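Local coordinates for ribosome-inactivating protein (Lychnis chalcedonica, PDB 2G5X), which is a plant ribosome-inactivating protein, folded as a single chain with a mixed beta sheet and a set of helices, at residues V168-Q180 with F221-Y233. Numbering follows the deposited sequence. Where two conformers were deposited one is given.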
loop_
_atom_site.group_PDB
_atom_site.type_symbol
_atom_site.label_atom_id
_atom_site.label_comp_id
_atom_site.label_asym_id
_atom_site.label_seq_id
_atom_site.Cartn_x
_atom_site.Cartn_y
_atom_site.Cartn_z
ATOM N N VAL A 168 2.979 -0.561 3.263
ATOM C CA VAL A 168 1.600 -0.973 3.515
ATOM C C VAL A 168 1.196 -2.224 2.731
ATOM O O VAL A 168 0.890 -3.257 3.326
ATOM C CB VAL A 168 0.607 0.182 3.193
ATOM C CG1 VAL A 168 -0.820 -0.234 3.535
ATOM C CG2 VAL A 168 0.988 1.433 3.981
ATOM N N ALA A 169 1.218 -2.144 1.402
ATOM C CA ALA A 169 0.813 -3.277 0.570
ATOM C C ALA A 169 1.759 -4.480 0.572
ATOM O O ALA A 169 1.334 -5.605 0.836
ATOM C CB ALA A 169 0.575 -2.806 -0.865
ATOM N N GLU A 170 3.036 -4.259 0.275
ATOM C CA GLU A 170 3.985 -5.368 0.243
ATOM C C GLU A 170 4.163 -5.997 1.623
ATOM O O GLU A 170 4.294 -7.219 1.745
ATOM C CB GLU A 170 5.332 -4.897 -0.312
ATOM C CG GLU A 170 5.238 -4.292 -1.714
ATOM C CD GLU A 170 4.964 -5.315 -2.813
ATOM O OE1 GLU A 170 4.455 -6.417 -2.519
ATOM O OE2 GLU A 170 5.248 -5.001 -3.988
ATOM N N ALA A 171 4.161 -5.165 2.661
ATOM C CA ALA A 171 4.302 -5.663 4.029
ATOM C C ALA A 171 3.070 -6.492 4.400
ATOM O O ALA A 171 3.169 -7.473 5.137
ATOM C CB ALA A 171 4.466 -4.495 5.005
ATOM N N ALA A 172 1.906 -6.095 3.899
ATOM C CA ALA A 172 0.684 -6.846 4.184
ATOM C C ALA A 172 0.772 -8.231 3.539
ATOM O O ALA A 172 0.390 -9.242 4.136
ATOM C CB ALA A 172 -0.532 -6.093 3.648
ATOM N N ARG A 173 1.281 -8.272 2.313
ATOM C CA ARG A 173 1.419 -9.524 1.574
ATOM C C ARG A 173 2.451 -10.482 2.164
ATOM O O ARG A 173 2.197 -11.685 2.275
ATOM C CB ARG A 173 1.818 -9.232 0.126
ATOM C CG ARG A 173 0.763 -8.526 -0.708
ATOM C CD ARG A 173 1.397 -7.962 -1.970
ATOM N NE ARG A 173 0.422 -7.392 -2.895
ATOM C CZ ARG A 173 0.650 -6.315 -3.641
ATOM N NH1 ARG A 173 1.818 -5.687 -3.559
ATOM N NH2 ARG A 173 -0.275 -5.876 -4.483
ATOM N N PHE A 174 3.609 -9.940 2.536
ATOM C CA PHE A 174 4.725 -10.737 3.059
ATOM C C PHE A 174 5.110 -10.504 4.516
ATOM O O PHE A 174 5.577 -9.420 4.867
ATOM C CB PHE A 174 5.970 -10.479 2.203
ATOM C CG PHE A 174 5.822 -10.888 0.766
ATOM C CD1 PHE A 174 6.166 -12.174 0.359
ATOM C CD2 PHE A 174 5.339 -9.989 -0.182
ATOM C CE1 PHE A 174 6.033 -12.560 -0.972
ATOM C CE2 PHE A 174 5.200 -10.364 -1.517
ATOM C CZ PHE A 174 5.550 -11.655 -1.914
ATOM N N LYS A 175 4.948 -11.527 5.354
ATOM C CA LYS A 175 5.323 -11.415 6.763
ATOM C C LYS A 175 6.815 -11.082 6.876
ATOM O O LYS A 175 7.237 -10.367 7.787
ATOM C CB LYS A 175 5.041 -12.726 7.510
ATOM C CG LYS A 175 3.560 -13.075 7.662
ATOM C CD LYS A 175 2.850 -12.101 8.586
ATOM C CE LYS A 175 3.420 -12.167 10.001
ATOM N NZ LYS A 175 2.776 -11.171 10.913
ATOM N N TYR A 176 7.609 -11.607 5.948
ATOM C CA TYR A 176 9.050 -11.362 5.937
ATOM C C TYR A 176 9.349 -9.870 5.779
ATOM O O TYR A 176 10.262 -9.341 6.409
ATOM C CB TYR A 176 9.706 -12.132 4.783
ATOM C CG TYR A 176 11.223 -12.078 4.774
ATOM C CD1 TYR A 176 11.978 -13.006 5.490
ATOM C CD2 TYR A 176 11.901 -11.093 4.056
ATOM C CE1 TYR A 176 13.376 -12.959 5.490
ATOM C CE2 TYR A 176 13.296 -11.034 4.052
ATOM C CZ TYR A 176 14.027 -11.970 4.769
ATOM O OH TYR A 176 15.405 -11.921 4.763
ATOM N N ILE A 177 8.577 -9.196 4.932
ATOM C CA ILE A 177 8.777 -7.772 4.692
ATOM C C ILE A 177 8.279 -6.948 5.876
ATOM O O ILE A 177 8.888 -5.948 6.241
ATOM C CB ILE A 177 8.093 -7.343 3.377
ATOM C CG1 ILE A 177 8.757 -8.091 2.213
ATOM C CG2 ILE A 177 8.202 -5.836 3.186
ATOM C CD1 ILE A 177 8.182 -7.790 0.846
ATOM N N GLU A 178 7.179 -7.378 6.488
ATOM C CA GLU A 178 6.669 -6.687 7.662
ATOM C C GLU A 178 7.792 -6.720 8.697
ATOM O O GLU A 178 8.106 -5.710 9.328
ATOM C CB GLU A 178 5.434 -7.409 8.225
ATOM C CG GLU A 178 5.075 -6.973 9.642
ATOM C CD GLU A 178 3.922 -7.762 10.244
ATOM O OE1 GLU A 178 3.477 -8.758 9.639
ATOM O OE2 GLU A 178 3.465 -7.384 11.340
ATOM N N ASP A 179 8.410 -7.891 8.851
ATOM C CA ASP A 179 9.488 -8.062 9.817
ATOM C C ASP A 179 10.672 -7.143 9.523
ATOM O O ASP A 179 11.300 -6.618 10.443
ATOM C CB ASP A 179 9.952 -9.521 9.840
ATOM C CG ASP A 179 9.187 -10.354 10.847
ATOM O OD1 ASP A 179 9.446 -11.576 10.935
ATOM O OD2 ASP A 179 8.321 -9.789 11.542
ATOM N N GLN A 180 10.981 -6.942 8.247
ATOM C CA GLN A 180 12.084 -6.056 7.891
ATOM C C GLN A 180 11.762 -4.616 8.301
ATOM O O GLN A 180 12.627 -3.898 8.801
ATOM C CB GLN A 180 12.371 -6.130 6.388
ATOM C CG GLN A 180 12.932 -7.475 5.935
ATOM C CD GLN A 180 14.293 -7.774 6.543
ATOM O OE1 GLN A 180 14.509 -8.839 7.126
ATOM N NE2 GLN A 180 15.218 -6.834 6.407
ATOM N N PHE A 221 13.036 -19.455 -2.851
ATOM C CA PHE A 221 13.060 -18.643 -1.644
ATOM C C PHE A 221 12.944 -19.561 -0.433
ATOM O O PHE A 221 12.515 -20.710 -0.555
ATOM C CB PHE A 221 11.911 -17.628 -1.649
ATOM C CG PHE A 221 11.966 -16.661 -2.800
ATOM C CD1 PHE A 221 11.291 -16.931 -3.988
ATOM C CD2 PHE A 221 12.722 -15.498 -2.712
ATOM C CE1 PHE A 221 11.371 -16.055 -5.070
ATOM C CE2 PHE A 221 12.809 -14.617 -3.790
ATOM C CZ PHE A 221 12.132 -14.898 -4.971
ATOM N N THR A 222 13.336 -19.058 0.730
ATOM C CA THR A 222 13.275 -19.850 1.953
ATOM C C THR A 222 11.843 -19.942 2.458
ATOM O O THR A 222 10.966 -19.200 2.016
ATOM C CB THR A 222 14.131 -19.225 3.070
ATOM O OG1 THR A 222 13.533 -17.996 3.498
ATOM C CG2 THR A 222 15.538 -18.951 2.576
ATOM N N GLU A 223 11.608 -20.858 3.391
ATOM C CA GLU A 223 10.277 -21.023 3.953
ATOM C C GLU A 223 9.830 -19.738 4.656
ATOM O O GLU A 223 8.655 -19.374 4.612
ATOM C CB GLU A 223 10.262 -22.201 4.928
ATOM C CG GLU A 223 8.898 -22.494 5.523
ATOM C CD GLU A 223 8.856 -23.816 6.262
ATOM O OE1 GLU A 223 7.822 -24.103 6.905
ATOM O OE2 GLU A 223 9.852 -24.571 6.197
ATOM N N GLU A 224 10.773 -19.045 5.289
ATOM C CA GLU A 224 10.457 -17.801 5.989
ATOM C C GLU A 224 10.133 -16.666 5.018
ATOM O O GLU A 224 9.221 -15.873 5.257
ATOM C CB GLU A 224 11.620 -17.389 6.900
ATOM C CG GLU A 224 11.868 -18.352 8.052
ATOM C CD GLU A 224 12.596 -19.613 7.623
ATOM O OE1 GLU A 224 12.436 -20.650 8.299
ATOM O OE2 GLU A 224 13.341 -19.565 6.622
ATOM N N GLU A 225 10.881 -16.584 3.924
ATOM C CA GLU A 225 10.632 -15.551 2.927
ATOM C C GLU A 225 9.254 -15.744 2.302
ATOM O O GLU A 225 8.579 -14.772 1.949
ATOM C CB GLU A 225 11.702 -15.597 1.832
ATOM C CG GLU A 225 12.980 -14.864 2.188
ATOM C CD GLU A 225 14.100 -15.123 1.197
ATOM O OE1 GLU A 225 15.056 -14.320 1.168
ATOM O OE2 GLU A 225 14.034 -16.132 0.459
ATOM N N MET A 226 8.832 -17.002 2.191
ATOM C CA MET A 226 7.545 -17.333 1.589
ATOM C C MET A 226 6.341 -17.274 2.528
ATOM O O MET A 226 5.211 -17.494 2.093
ATOM C CB MET A 226 7.609 -18.724 0.943
ATOM C CG MET A 226 8.581 -18.822 -0.224
ATOM S SD MET A 226 8.420 -20.375 -1.137
ATOM C CE MET A 226 9.300 -21.490 -0.049
ATOM N N LYS A 227 6.572 -16.977 3.803
ATOM C CA LYS A 227 5.480 -16.900 4.773
ATOM C C LYS A 227 4.573 -15.713 4.437
ATOM O O LYS A 227 4.870 -14.567 4.784
ATOM C CB LYS A 227 6.044 -16.735 6.188
ATOM C CG LYS A 227 5.205 -17.375 7.285
ATOM C CD LYS A 227 5.621 -18.823 7.519
ATOM C CE LYS A 227 4.628 -19.553 8.410
ATOM N NZ LYS A 227 5.031 -20.967 8.657
ATOM N N LEU A 228 3.457 -15.985 3.770
ATOM C CA LEU A 228 2.547 -14.915 3.372
ATOM C C LEU A 228 1.556 -14.468 4.442
ATOM O O LEU A 228 1.118 -15.263 5.276
ATOM C CB LEU A 228 1.783 -15.329 2.113
ATOM C CG LEU A 228 2.664 -15.715 0.924
ATOM C CD1 LEU A 228 1.788 -16.051 -0.268
ATOM C CD2 LEU A 228 3.615 -14.574 0.581
ATOM N N GLY A 229 1.227 -13.177 4.414
ATOM C CA GLY A 229 0.268 -12.614 5.348
ATOM C C GLY A 229 -1.074 -12.414 4.662
ATOM O O GLY A 229 -2.088 -12.166 5.313
ATOM N N LEU A 230 -1.071 -12.518 3.336
ATOM C CA LEU A 230 -2.277 -12.366 2.526
ATOM C C LEU A 230 -2.074 -13.191 1.262
ATOM O O LEU A 230 -1.030 -13.092 0.617
ATOM C CB LEU A 230 -2.494 -10.890 2.148
ATOM C CG LEU A 230 -3.660 -10.572 1.200
ATOM C CD1 LEU A 230 -4.986 -10.842 1.904
ATOM C CD2 LEU A 230 -3.595 -9.111 0.756
ATOM N N LEU A 231 -3.056 -14.013 0.913
ATOM C CA LEU A 231 -2.941 -14.831 -0.288
ATOM C C LEU A 231 -3.755 -14.240 -1.420
ATOM O O LEU A 231 -4.769 -13.585 -1.197
ATOM C CB LEU A 231 -3.442 -16.262 -0.040
ATOM C CG LEU A 231 -2.777 -17.133 1.027
ATOM C CD1 LEU A 231 -3.344 -18.542 0.933
ATOM C CD2 LEU A 231 -1.274 -17.166 0.823
ATOM N N LEU A 232 -3.291 -14.471 -2.640
ATOM C CA LEU A 232 -4.006 -14.019 -3.819
ATOM C C LEU A 232 -4.979 -15.156 -4.137
ATOM O O LEU A 232 -4.728 -16.311 -3.787
ATOM C CB LEU A 232 -3.030 -13.826 -4.983
ATOM C CG LEU A 232 -3.585 -13.378 -6.339
ATOM C CD1 LEU A 232 -4.015 -11.923 -6.260
ATOM C CD2 LEU A 232 -2.519 -13.553 -7.413
ATOM N N TYR A 233 -6.097 -14.831 -4.774
ATOM C CA TYR A 233 -7.068 -15.846 -5.156
ATOM C C TYR A 233 -6.342 -16.854 -6.054
ATOM O O TYR A 233 -5.279 -16.549 -6.596
ATOM C CB TYR A 233 -8.213 -15.183 -5.924
ATOM C CG TYR A 233 -7.733 -14.331 -7.074
ATOM C CD1 TYR A 233 -7.386 -14.905 -8.296
ATOM C CD2 TYR A 233 -7.585 -12.950 -6.930
ATOM C CE1 TYR A 233 -6.899 -14.128 -9.347
ATOM C CE2 TYR A 233 -7.100 -12.164 -7.973
ATOM C CZ TYR A 233 -6.759 -12.762 -9.178
ATOM O OH TYR A 233 -6.275 -11.993 -10.210
HETATM O O HOH W 1 6.884 -13.283 3.723
HETATM O O HOH W 2 16.501 -14.602 3.445
#
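Tyr176 lies alongside Glu225. CG of Glu225 sits over the middle of one ring face, 3.9 Å from the centroid of the Tyr176 ring, a CH-pi contact. With chi1 at -173° the Tyr176 ring swings away from its own backbone N and lies along Glu225. The Glu225 chain runs on, extended, to its carboxylate. There OE1 pairs with Arg195 and takes a bond from a water 3.2 Å from Tyr176 OH. OE2 accepts from Thr222 N, while Thr222 OG1 accepts from Glu225 N, an ST motif.

Lys175 follows the break between two helices. Its N donates to Lys227 O at 3.1 Å, and its CB and CG rest on the same oxygen. A water bonded to Tyr176 N also donates to Glu225 O and Lys227 O. Lys175 then bends back at chi2 and chi3, and its NZ forms a salt bridge with Glu178 OE1, which Arg21 also meets.

Gly229 N donates to Arg173 O over 2.8 Å, nearly straight at 168°. Beside it, Leu228 CD2 meets Phe174 CE1 at 3.5 Å. Phe174 is the N-cap of helix 175-184. Its single beta bridge to Leu228 joins the C-terminal tail to the junction between helices 154-173 and 175-184, within the ribosome-inactivating protein fold.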